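Local coordinates for hemolysin-related protein (Vibrio cholerae serotype O1, PDB 5V6F) that binds mannose-containing glycans through this second beta-prism lectin domain of RbmC, a biofilm protein thought to target mammalian glycans, at residues Y26-F31 / N41-G46; V70-Y75 / N105-T110; Q14-V19 / I119-V124. All blocks are in the same frame, centred on the assembly; numbering follows the deposited sequence.

Contact 1: residues Y26-F31 / N41-G46; sequences YLRSGF and NNLVGG. With MAN (alpha-D-mannopyranose), chain B; BMA (beta-D-mannopyranose), chain C.
The guanidinium of R28, on one sheet of the beta-prism lectin fold, meets the carbonyl of G46 at its edge, close to its own plane. NH1 and NH2 both bond to the one oxygen, each 2.9 Å from G46 O, and share it in a fork with N-H...O angles near 140°. A bend at chi3 (-85°) turns the arginine's end across to that carbonyl, and NH1 also bonds to G53 O. The flat ring of F31 faces a sugar instead: MAN C1 lies over one face, offset toward the rim, while BMA C6 approaches obliquely, 3.4 Å from F31 CD2. Y102 stacks with the same ring.

Strands 24-29 and 44-45 belong to the same antiparallel sheet but are not neighbours, because strand 33-37 runs between them; the contact is made by side chains reaching to the other segment, much of it to its backbone. L43 reaches across that strand, touching A35 on the way. Its CD1 packs on Y26 CB at 4.1 Å, and its CD2 sits over the backbone at 3.6 Å from R28 N.

Beyond R28 the chain enters the glycan pocket, where D34, A32 and T51 also bind the mannose. G30 passes close to the sugar, its N 3.1 Å from MAN O6. Next along, F31 N donates a nearly straight hydrogen bond of 2.9 Å to the ring oxygen O5 of MAN.

Contact 2: residues V70-Y75 / N105-T110; sequences VTSGLY and NKKVET. With BMA (beta-D-mannopyranose), chain C; MAN (alpha-D-mannopyranose), chain B; SO4 (sulfate ion), chain D.
Four backbone hydrogen bonds join V70-Y75 to N105-T110. V70 and E109 form one hydrogen-bonded antiparallel pair, with V70 N to E109 O and E109 N to V70 O both at 2.8 Å; S72 and K107 form the other. Between them T71 faces V108 as a non-hydrogen-bonded pair. CA-H...O contacts supplement the ladder, as where V108 CA approaches V70 O.

Van der Waals contacts between side chains are few. T71 OG1 lies 3.9 Å from V108 CG2, while T71 CG2 meets the aliphatic CD of K106, carbon on carbon. At the end of the ladder L74 and N105 run side by side, with L74 CD2 against N105 ND2. G73 crosses close to K106, their CA atoms 4.0 Å apart.

In this four-stranded antiparallel sheet of the beta-prism, strand 65-75 is an inner strand and 106-112 an edge strand, with strand 80-89 flanking 65-75 on its other side.

Charged and water-mediated links gather on the face carrying V70, S72, K107 and E109. K107 starts from the crowded position (chi1 62°) and then extends over S72 CB to place NZ 2.9 Å from E109 OE2, above the carboxylate plane. This salt bridge has company: K107 NZ also bonds to G8 O and makes a cation-pi contact with Y9. A water accepts from S72 OG and donates to V70 O and E109 OE1, tying three groups across the two strands.

Both bound groups lie toward the G73-K106 end. A sulfate, probably from the crystallisation liquor, accepts hydrogen bonds from K106 N and K106 NZ at O3. Y75 OH shares a 2.8 Å hydrogen bond with BMA O4, which lies at the ring edge in its plane.

Contact 3: residues Q14-V19 / I119-V124; sequences QSQRVV and IKQINV
Q121 reaches across to Q16 and V18 on the outer face of an antiparallel beta-prism sheet, where strand 13-18 forms one edge and strand 121-126 is its neighbour. From CB, which lies 4.0 Å from R17 O, the side chain goes out with CG anti to the backbone N (chi1 177°). CG comes closer to the same carbonyl, 3.6 Å from R17 O. CD then lies against Q16 CB. At the tip the amide divides: OE1 rests beside V18 CG2, whereas NE2 packs against Q16 CD and donates a 2.8 Å hydrogen bond to N123 OD1 along its own strand. The Q16 and Q121 amides are turned well away from parallel.

N123 lies side by side with Q16, their amide planes only 15° apart. Q16 OE1 and N123 OD1 approach as two acceptors without bonding to each other; N123 ND2 turns to Q135 on the next strand. Q14 runs at a slant to N123, its NE2 3.6 Å from N123 CG.

Beneath this layer the backbones pair by S15 with V124 and R17 with I122, two hydrogen-bonded pairs. The bond from S15 N to V124 O is short and almost straight, with an N-H...O angle of 178°. On the reverse face R17 bends at chi2, and R17 NH1 returns to the carbonyl O of the preceding residue, Q16, from above that carbonyl's plane, while its NE reaches N42 O. On the other side of strand 121-126, K120 and Q121 both face V137 in a classic beta bulge.

V19 tucks inward: its CG2 lies 4.2 Å from I122 CG1 and also meets I119 CG2. One more bond closes the end, V19 N to K120 O at 2.9 Å, and a water bridges that same K120 O to V19 O.

Each contact belongs to a different one of the three four-stranded sheets of the prism. Contacts 2 and 3 are backbone ladders between adjacent strands, each at a sheet edge and partly exposed, on opposite sides of the chain's centre and without touching. Contact 1 lies nearest the centre and skips a strand, relying on side chains and a forked arginine bond. It touches both others: F31 packs on Y75 at the shared glycan, while V44 packs against S15 and V124 of contact 3. Contact 2 adds a salt bridge, and its water joins side chains to backbone where that of contact 3 joins two carbonyls; the exposed face of contact 3 is amide-rich and has no sugar.

Contact 1: residues Y26-F31 / N41-G46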
loop_
_atom_site.group_PDB
_atom_site.type_symbol
_atom_site.label_atom_id
_atom_site.label_comp_id
_atom_site.label_asym_id
_atom_site.label_seq_id
_atom_site.Cartn_x
_atom_site.Cartn_y
_atom_site.Cartn_z
ATOM N N TYR A 26 -0.788 4.112 7.132
ATOM C CA TYR A 26 0.423 4.901 6.955
ATOM C C TYR A 26 1.307 4.259 5.895
ATOM O O TYR A 26 1.413 3.031 5.820
ATOM C CB TYR A 26 1.203 5.022 8.270
ATOM C CG TYR A 26 0.639 6.024 9.249
ATOM C CD1 TYR A 26 -0.313 5.649 10.190
ATOM C CD2 TYR A 26 1.069 7.347 9.245
ATOM C CE1 TYR A 26 -0.828 6.568 11.093
ATOM C CE2 TYR A 26 0.556 8.270 10.141
ATOM C CZ TYR A 26 -0.390 7.875 11.061
ATOM O OH TYR A 26 -0.899 8.789 11.962
ATOM N N LEU A 27 1.948 5.098 5.081
ATOM C CA LEU A 27 2.822 4.627 4.020
ATOM C C LEU A 27 4.078 5.480 3.961
ATOM O O LEU A 27 4.020 6.700 4.148
ATOM C CB LEU A 27 2.133 4.674 2.654
ATOM C CG LEU A 27 0.855 3.853 2.482
ATOM C CD1 LEU A 27 -0.381 4.681 2.821
ATOM C CD2 LEU A 27 0.783 3.302 1.066
ATOM N N ARG A 28 5.210 4.824 3.709
ATOM C CA ARG A 28 6.405 5.481 3.200
ATOM C C ARG A 28 6.500 5.192 1.711
ATOM O O ARG A 28 6.304 4.049 1.284
ATOM C CB ARG A 28 7.666 4.996 3.920
ATOM C CG ARG A 28 7.914 5.684 5.253
ATOM C CD ARG A 28 9.318 5.405 5.794
ATOM N NE ARG A 28 9.400 4.148 6.543
ATOM C CZ ARG A 28 9.905 3.003 6.082
ATOM N NH1 ARG A 28 10.390 2.906 4.848
ATOM N NH2 ARG A 28 9.927 1.935 6.868
ATOM N N SER A 29 6.782 6.224 0.918
ATOM C CA SER A 29 6.815 6.053 -0.524
ATOM C C SER A 29 7.813 7.024 -1.138
ATOM O O SER A 29 8.137 8.070 -0.565
ATOM C CB SER A 29 5.423 6.254 -1.148
ATOM O OG SER A 29 4.976 7.599 -1.014
ATOM N N GLY A 30 8.291 6.648 -2.322
ATOM C CA GLY A 30 9.121 7.486 -3.167
ATOM C C GLY A 30 8.747 7.242 -4.616
ATOM O O GLY A 30 7.635 7.589 -5.028
ATOM N N PHE A 31 9.654 6.647 -5.397
ATOM C CA PHE A 31 9.310 6.144 -6.724
ATOM C C PHE A 31 8.518 4.846 -6.661
ATOM O O PHE A 31 8.025 4.385 -7.697
ATOM C CB PHE A 31 10.568 5.905 -7.568
ATOM C CG PHE A 31 11.317 7.160 -7.953
ATOM C CD1 PHE A 31 10.915 8.408 -7.506
ATOM C CD2 PHE A 31 12.433 7.077 -8.770
ATOM C CE1 PHE A 31 11.612 9.549 -7.863
ATOM C CE2 PHE A 31 13.133 8.214 -9.134
ATOM C CZ PHE A 31 12.720 9.452 -8.677
ATOM N N ASN A 41 4.395 3.735 13.933
ATOM C CA ASN A 41 5.478 2.902 14.437
ATOM C C ASN A 41 5.554 1.519 13.805
ATOM O O ASN A 41 6.614 0.890 13.880
ATOM C CB ASN A 41 5.345 2.715 15.953
ATOM C CG ASN A 41 5.664 3.970 16.728
ATOM O OD1 ASN A 41 6.370 4.852 16.241
ATOM N ND2 ASN A 41 5.152 4.051 17.948
ATOM N N ASN A 42 4.473 1.013 13.206
ATOM C CA ASN A 42 4.426 -0.396 12.828
ATOM C C ASN A 42 4.480 -0.621 11.317
ATOM O O ASN A 42 4.054 -1.679 10.842
ATOM C CB ASN A 42 3.189 -1.072 13.431
ATOM C CG ASN A 42 1.883 -0.649 12.777
ATOM O OD1 ASN A 42 1.858 0.076 11.782
ATOM N ND2 ASN A 42 0.777 -1.128 13.337
ATOM N N LEU A 43 5.032 0.320 10.555
ATOM C CA LEU A 43 5.109 0.130 9.111
ATOM C C LEU A 43 5.928 -1.109 8.765
ATOM O O LEU A 43 6.946 -1.406 9.398
ATOM C CB LEU A 43 5.707 1.364 8.435
ATOM C CG LEU A 43 4.747 2.551 8.284
ATOM C CD1 LEU A 43 4.764 3.427 9.526
ATOM C CD2 LEU A 43 5.083 3.370 7.045
ATOM N N VAL A 44 5.467 -1.822 7.740
ATOM C CA VAL A 44 6.067 -3.058 7.252
ATOM C C VAL A 44 6.668 -2.757 5.885
ATOM O O VAL A 44 5.963 -2.283 4.987
ATOM C CB VAL A 44 5.021 -4.184 7.148
ATOM C CG1 VAL A 44 5.618 -5.431 6.502
ATOM C CG2 VAL A 44 4.437 -4.506 8.514
ATOM N N GLY A 45 7.950 -3.029 5.723
ATOM C CA GLY A 45 8.607 -2.791 4.452
ATOM C C GLY A 45 10.096 -2.581 4.658
ATOM O O GLY A 45 10.674 -3.081 5.619
ATOM N N GLY A 46 10.699 -1.834 3.740
ATOM C CA GLY A 46 12.115 -1.569 3.804
ATOM C C GLY A 46 12.470 -0.529 4.848
ATOM O O GLY A 46 11.683 0.371 5.159
HETATM C C1 MAN B . 13.362 6.835 -4.359
HETATM C C2 MAN B . 13.644 7.363 -2.962
HETATM C C3 MAN B . 13.941 6.192 -2.040
HETATM C C4 MAN B . 12.834 5.110 -2.132
HETATM C C5 MAN B . 12.564 4.720 -3.610
HETATM C C6 MAN B . 11.366 3.779 -3.794
HETATM O O2 MAN B . 12.504 8.017 -2.417
HETATM O O3 MAN B . 14.109 6.627 -0.692
HETATM O O4 MAN B . 13.242 3.952 -1.428
HETATM O O5 MAN B . 12.312 5.909 -4.375
HETATM O O6 MAN B . 10.212 4.394 -3.223
HETATM C C1 BMA C . 17.833 5.700 -7.463
HETATM C C2 BMA C . 18.513 4.720 -6.514
HETATM C C3 BMA C . 17.504 3.621 -6.105
HETATM C C4 BMA C . 16.143 4.192 -5.687
HETATM C C5 BMA C . 15.649 5.239 -6.702
HETATM C C6 BMA C . 14.418 5.969 -6.242
HETATM O O1 BMA C . 18.721 6.762 -7.719
HETATM O O2 BMA C . 18.944 5.379 -5.329
HETATM O O3 BMA C . 17.981 2.834 -5.034
HETATM O O4 BMA C . 15.196 3.114 -5.568
HETATM O O5 BMA C . 16.680 6.230 -6.889
HETATM O O6 BMA C . 14.581 6.282 -4.867
#

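Contact 2: residues V70-Y75 / N105-T110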
loop_
_atom_site.group_PDB
_atom_site.type_symbol
_atom_site.label_atom_id
_atom_site.label_comp_id
_atom_site.label_asym_id
_atom_site.label_seq_id
_atom_site.Cartn_x
_atom_site.Cartn_y
_atom_site.Cartn_z
ATOM N N VAL A 70 -4.138 0.286 -7.813
ATOM C CA VAL A 70 -2.803 -0.146 -7.412
ATOM C C VAL A 70 -2.015 -0.487 -8.667
ATOM O O VAL A 70 -2.424 -1.357 -9.446
ATOM C CB VAL A 70 -2.861 -1.353 -6.465
ATOM C CG1 VAL A 70 -1.454 -1.773 -6.035
ATOM C CG2 VAL A 70 -3.714 -1.033 -5.247
ATOM N N THR A 71 -0.884 0.183 -8.856
ATOM C CA THR A 71 0.011 -0.098 -9.970
ATOM C C THR A 71 1.211 -0.882 -9.450
ATOM O O THR A 71 1.897 -0.439 -8.521
ATOM C CB THR A 71 0.460 1.190 -10.659
ATOM O OG1 THR A 71 -0.691 1.933 -11.079
ATOM C CG2 THR A 71 1.316 0.877 -11.885
ATOM N N SER A 72 1.458 -2.041 -10.050
ATOM C CA SER A 72 2.587 -2.890 -9.700
ATOM C C SER A 72 3.371 -3.186 -10.967
ATOM O O SER A 72 2.843 -3.089 -12.076
ATOM C CB SER A 72 2.126 -4.203 -9.051
ATOM O OG SER A 72 1.240 -3.972 -7.972
ATOM N N GLY A 73 4.638 -3.546 -10.808
ATOM C CA GLY A 73 5.417 -3.917 -11.974
ATOM C C GLY A 73 6.856 -4.222 -11.629
ATOM O O GLY A 73 7.232 -4.346 -10.461
ATOM N N LEU A 74 7.654 -4.346 -12.687
ATOM C CA LEU A 74 9.081 -4.625 -12.584
ATOM C C LEU A 74 9.809 -3.309 -12.355
ATOM O O LEU A 74 10.088 -2.561 -13.295
ATOM C CB LEU A 74 9.584 -5.327 -13.841
ATOM C CG LEU A 74 11.074 -5.667 -13.871
ATOM C CD1 LEU A 74 11.461 -6.571 -12.712
ATOM C CD2 LEU A 74 11.432 -6.329 -15.191
ATOM N N TYR A 75 10.100 -3.027 -11.088
ATOM C CA TYR A 75 10.782 -1.804 -10.699
ATOM C C TYR A 75 12.148 -1.712 -11.369
ATOM O O TYR A 75 12.869 -2.706 -11.486
ATOM C CB TYR A 75 10.918 -1.783 -9.178
ATOM C CG TYR A 75 11.415 -0.496 -8.570
ATOM C CD1 TYR A 75 10.801 0.720 -8.849
ATOM C CD2 TYR A 75 12.481 -0.501 -7.681
ATOM C CE1 TYR A 75 11.251 1.896 -8.276
ATOM C CE2 TYR A 75 12.934 0.670 -7.101
ATOM C CZ TYR A 75 12.314 1.865 -7.399
ATOM O OH TYR A 75 12.753 3.041 -6.832
ATOM N N ASN A 105 6.554 -3.719 -17.350
ATOM C CA ASN A 105 5.699 -4.889 -17.164
ATOM C C ASN A 105 4.660 -4.640 -16.075
ATOM O O ASN A 105 4.473 -5.442 -15.157
ATOM C CB ASN A 105 6.539 -6.122 -16.845
ATOM C CG ASN A 105 7.583 -6.396 -17.904
ATOM O OD1 ASN A 105 7.299 -6.318 -19.098
ATOM N ND2 ASN A 105 8.801 -6.693 -17.476
ATOM N N LYS A 106 3.965 -3.520 -16.195
ATOM C CA LYS A 106 3.077 -3.065 -15.142
ATOM C C LYS A 106 1.699 -3.704 -15.258
ATOM O O LYS A 106 1.278 -4.175 -16.318
ATOM C CB LYS A 106 2.950 -1.541 -15.167
ATOM C CG LYS A 106 4.239 -0.813 -14.779
ATOM C CD LYS A 106 4.073 0.703 -14.717
ATOM C CE LYS A 106 3.751 1.313 -16.075
ATOM N NZ LYS A 106 4.776 0.987 -17.101
ATOM N N LYS A 107 1.012 -3.738 -14.125
ATOM C CA LYS A 107 -0.401 -4.071 -14.055
ATOM C C LYS A 107 -1.075 -3.051 -13.154
ATOM O O LYS A 107 -0.433 -2.444 -12.291
ATOM C CB LYS A 107 -0.634 -5.484 -13.511
ATOM C CG LYS A 107 -0.125 -5.696 -12.096
ATOM C CD LYS A 107 -0.530 -7.060 -11.567
ATOM C CE LYS A 107 -0.046 -7.270 -10.135
ATOM N NZ LYS A 107 -0.606 -8.511 -9.526
ATOM N N VAL A 108 -2.373 -2.856 -13.366
ATOM C CA VAL A 108 -3.177 -1.960 -12.547
ATOM C C VAL A 108 -4.375 -2.741 -12.033
ATOM O O VAL A 108 -5.109 -3.351 -12.818
ATOM C CB VAL A 108 -3.631 -0.716 -13.332
ATOM C CG1 VAL A 108 -4.399 0.246 -12.422
ATOM C CG2 VAL A 108 -2.439 -0.021 -13.957
ATOM N N GLU A 109 -4.565 -2.732 -10.716
ATOM C CA GLU A 109 -5.650 -3.448 -10.059
ATOM C C GLU A 109 -6.501 -2.436 -9.306
ATOM O O GLU A 109 -5.984 -1.674 -8.480
ATOM C CB GLU A 109 -5.092 -4.529 -9.128
ATOM C CG GLU A 109 -4.334 -5.615 -9.886
ATOM C CD GLU A 109 -3.451 -6.480 -9.008
ATOM O OE1 GLU A 109 -2.796 -5.946 -8.087
ATOM O OE2 GLU A 109 -3.398 -7.703 -9.252
ATOM N N THR A 110 -7.799 -2.422 -9.604
ATOM C CA THR A 110 -8.731 -1.433 -9.078
ATOM C C THR A 110 -9.779 -2.145 -8.237
ATOM O O THR A 110 -10.308 -3.186 -8.645
ATOM C CB THR A 110 -9.392 -0.644 -10.213
ATOM O OG1 THR A 110 -8.383 -0.029 -11.026
ATOM C CG2 THR A 110 -10.305 0.437 -9.662
HETATM C C1 BMA C . 17.833 5.700 -7.463
HETATM C C2 BMA C . 18.513 4.720 -6.514
HETATM C C3 BMA C . 17.504 3.621 -6.105
HETATM C C4 BMA C . 16.143 4.192 -5.687
HETATM C C5 BMA C . 15.649 5.239 -6.702
HETATM C C6 BMA C . 14.418 5.969 -6.242
HETATM O O1 BMA C . 18.721 6.762 -7.719
HETATM O O2 BMA C . 18.944 5.379 -5.329
HETATM O O3 BMA C . 17.981 2.834 -5.034
HETATM O O4 BMA C . 15.196 3.114 -5.568
HETATM O O5 BMA C . 16.680 6.230 -6.889
HETATM O O6 BMA C . 14.581 6.282 -4.867
HETATM C C1 MAN B . 13.362 6.835 -4.359
HETATM C C2 MAN B . 13.644 7.363 -2.962
HETATM C C3 MAN B . 13.941 6.192 -2.040
HETATM C C4 MAN B . 12.834 5.110 -2.132
HETATM C C5 MAN B . 12.564 4.720 -3.610
HETATM C C6 MAN B . 11.366 3.779 -3.794
HETATM O O2 MAN B . 12.504 8.017 -2.417
HETATM O O3 MAN B . 14.109 6.627 -0.692
HETATM O O4 MAN B . 13.242 3.952 -1.428
HETATM O O5 MAN B . 12.312 5.909 -4.375
HETATM O O6 MAN B . 10.212 4.394 -3.223
HETATM S S SO4 D . 4.593 -1.922 -19.709
HETATM O O1 SO4 D . 4.328 -3.334 -19.984
HETATM O O2 SO4 D . 6.027 -1.661 -19.830
HETATM O O3 SO4 D . 4.145 -1.606 -18.360
HETATM O O4 SO4 D . 3.861 -1.102 -20.670
HETATM O O HOH W 1 -1.250 -3.906 -9.115
#

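Contact 3: residues Q14-V19 / I119-V124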
loop_
_atom_site.group_PDB
_atom_site.type_symbol
_atom_site.label_atom_id
_atom_site.label_comp_id
_atom_site.label_asym_id
_atom_site.label_seq_id
_atom_site.Cartn_x
_atom_site.Cartn_y
_atom_site.Cartn_z
ATOM N N GLN A 14 4.829 -12.384 4.722
ATOM C CA GLN A 14 3.556 -11.764 5.067
ATOM C C GLN A 14 3.567 -11.231 6.496
ATOM O O GLN A 14 3.868 -11.965 7.444
ATOM C CB GLN A 14 2.415 -12.766 4.903
ATOM C CG GLN A 14 1.045 -12.153 5.159
ATOM C CD GLN A 14 -0.091 -13.145 5.046
ATOM O OE1 GLN A 14 0.072 -14.247 4.526
ATOM N NE2 GLN A 14 -1.257 -12.751 5.536
ATOM N N SER A 15 3.216 -9.957 6.644
ATOM C CA SER A 15 2.945 -9.356 7.938
ATOM C C SER A 15 1.481 -8.938 7.996
ATOM O O SER A 15 0.826 -8.747 6.967
ATOM C CB SER A 15 3.845 -8.143 8.204
ATOM O OG SER A 15 5.209 -8.524 8.315
ATOM N N GLN A 16 0.968 -8.806 9.215
ATOM C CA GLN A 16 -0.439 -8.490 9.432
ATOM C C GLN A 16 -0.522 -7.303 10.379
ATOM O O GLN A 16 0.041 -7.340 11.477
ATOM C CB GLN A 16 -1.192 -9.716 9.974
ATOM C CG GLN A 16 -0.941 -10.956 9.095
ATOM C CD GLN A 16 -1.915 -12.104 9.318
ATOM O OE1 GLN A 16 -2.432 -12.691 8.356
ATOM N NE2 GLN A 16 -2.149 -12.446 10.575
ATOM N N ARG A 17 -1.194 -6.239 9.943
ATOM C CA ARG A 17 -1.271 -4.998 10.710
ATOM C C ARG A 17 -2.731 -4.661 10.977
ATOM O O ARG A 17 -3.496 -4.383 10.047
ATOM C CB ARG A 17 -0.559 -3.863 9.977
ATOM C CG ARG A 17 0.968 -4.017 9.957
ATOM C CD ARG A 17 1.556 -3.977 11.374
ATOM N NE ARG A 17 3.003 -4.191 11.411
ATOM C CZ ARG A 17 3.595 -5.360 11.639
ATOM N NH1 ARG A 17 2.884 -6.460 11.845
ATOM N NH2 ARG A 17 4.920 -5.431 11.654
ATOM N N VAL A 18 -3.105 -4.690 12.247
ATOM C CA VAL A 18 -4.477 -4.441 12.664
ATOM C C VAL A 18 -4.746 -2.947 12.633
ATOM O O VAL A 18 -3.924 -2.136 13.081
ATOM C CB VAL A 18 -4.723 -5.036 14.064
ATOM C CG1 VAL A 18 -6.086 -4.635 14.601
ATOM C CG2 VAL A 18 -4.594 -6.552 14.020
ATOM N N VAL A 19 -5.903 -2.578 12.092
ATOM C CA VAL A 19 -6.320 -1.183 12.046
ATOM C C VAL A 19 -6.881 -0.791 13.406
ATOM O O VAL A 19 -7.765 -1.468 13.950
ATOM C CB VAL A 19 -7.354 -0.963 10.932
ATOM C CG1 VAL A 19 -7.741 0.495 10.863
ATOM C CG2 VAL A 19 -6.804 -1.439 9.594
ATOM N N ILE A 119 -12.523 -1.914 7.100
ATOM C CA ILE A 119 -11.228 -2.570 6.972
ATOM C C ILE A 119 -10.664 -2.751 8.378
ATOM O O ILE A 119 -10.367 -1.768 9.065
ATOM C CB ILE A 119 -10.276 -1.756 6.092
ATOM C CG1 ILE A 119 -10.873 -1.537 4.699
ATOM C CG2 ILE A 119 -8.930 -2.457 5.984
ATOM C CD1 ILE A 119 -10.174 -0.447 3.903
ATOM N N LYS A 120 -10.514 -4.001 8.819
ATOM C CA LYS A 120 -10.030 -4.266 10.167
ATOM C C LYS A 120 -8.552 -4.617 10.213
ATOM O O LYS A 120 -7.940 -4.517 11.281
ATOM C CB LYS A 120 -10.841 -5.398 10.815
ATOM C CG LYS A 120 -10.527 -6.800 10.307
ATOM C CD LYS A 120 -11.494 -7.817 10.897
ATOM C CE LYS A 120 -11.115 -9.246 10.526
ATOM N NZ LYS A 120 -12.198 -10.215 10.864
ATOM N N GLN A 121 -7.963 -4.993 9.082
ATOM C CA GLN A 121 -6.585 -5.449 9.055
ATOM C C GLN A 121 -6.047 -5.260 7.646
ATOM O O GLN A 121 -6.789 -5.365 6.666
ATOM C CB GLN A 121 -6.493 -6.915 9.503
ATOM C CG GLN A 121 -5.109 -7.542 9.454
ATOM C CD GLN A 121 -5.097 -8.943 10.034
ATOM O OE1 GLN A 121 -5.345 -9.137 11.226
ATOM N NE2 GLN A 121 -4.817 -9.931 9.193
ATOM N N ILE A 122 -4.758 -4.947 7.562
ATOM C CA ILE A 122 -4.038 -4.890 6.299
ATOM C C ILE A 122 -2.962 -5.960 6.356
ATOM O O ILE A 122 -2.123 -5.957 7.268
ATOM C CB ILE A 122 -3.415 -3.510 6.036
ATOM C CG1 ILE A 122 -4.456 -2.397 6.206
ATOM C CG2 ILE A 122 -2.808 -3.472 4.627
ATOM C CD1 ILE A 122 -3.883 -0.989 6.077
ATOM N N ASN A 123 -2.998 -6.884 5.406
ATOM C CA ASN A 123 -1.898 -7.810 5.215
ATOM C C ASN A 123 -0.915 -7.170 4.248
ATOM O O ASN A 123 -1.321 -6.557 3.260
ATOM C CB ASN A 123 -2.395 -9.153 4.679
ATOM C CG ASN A 123 -3.360 -9.837 5.629
ATOM O OD1 ASN A 123 -3.215 -9.747 6.847
ATOM N ND2 ASN A 123 -4.350 -10.522 5.076
ATOM N N VAL A 124 0.375 -7.278 4.562
ATOM C CA VAL A 124 1.431 -6.647 3.781
ATOM C C VAL A 124 2.520 -7.676 3.523
ATOM O O VAL A 124 2.977 -8.346 4.455
ATOM C CB VAL A 124 2.027 -5.421 4.500
ATOM C CG1 VAL A 124 3.037 -4.719 3.600
ATOM C CG2 VAL A 124 0.923 -4.462 4.938
HETATM O O HOH W 2 -9.515 -3.607 13.471
#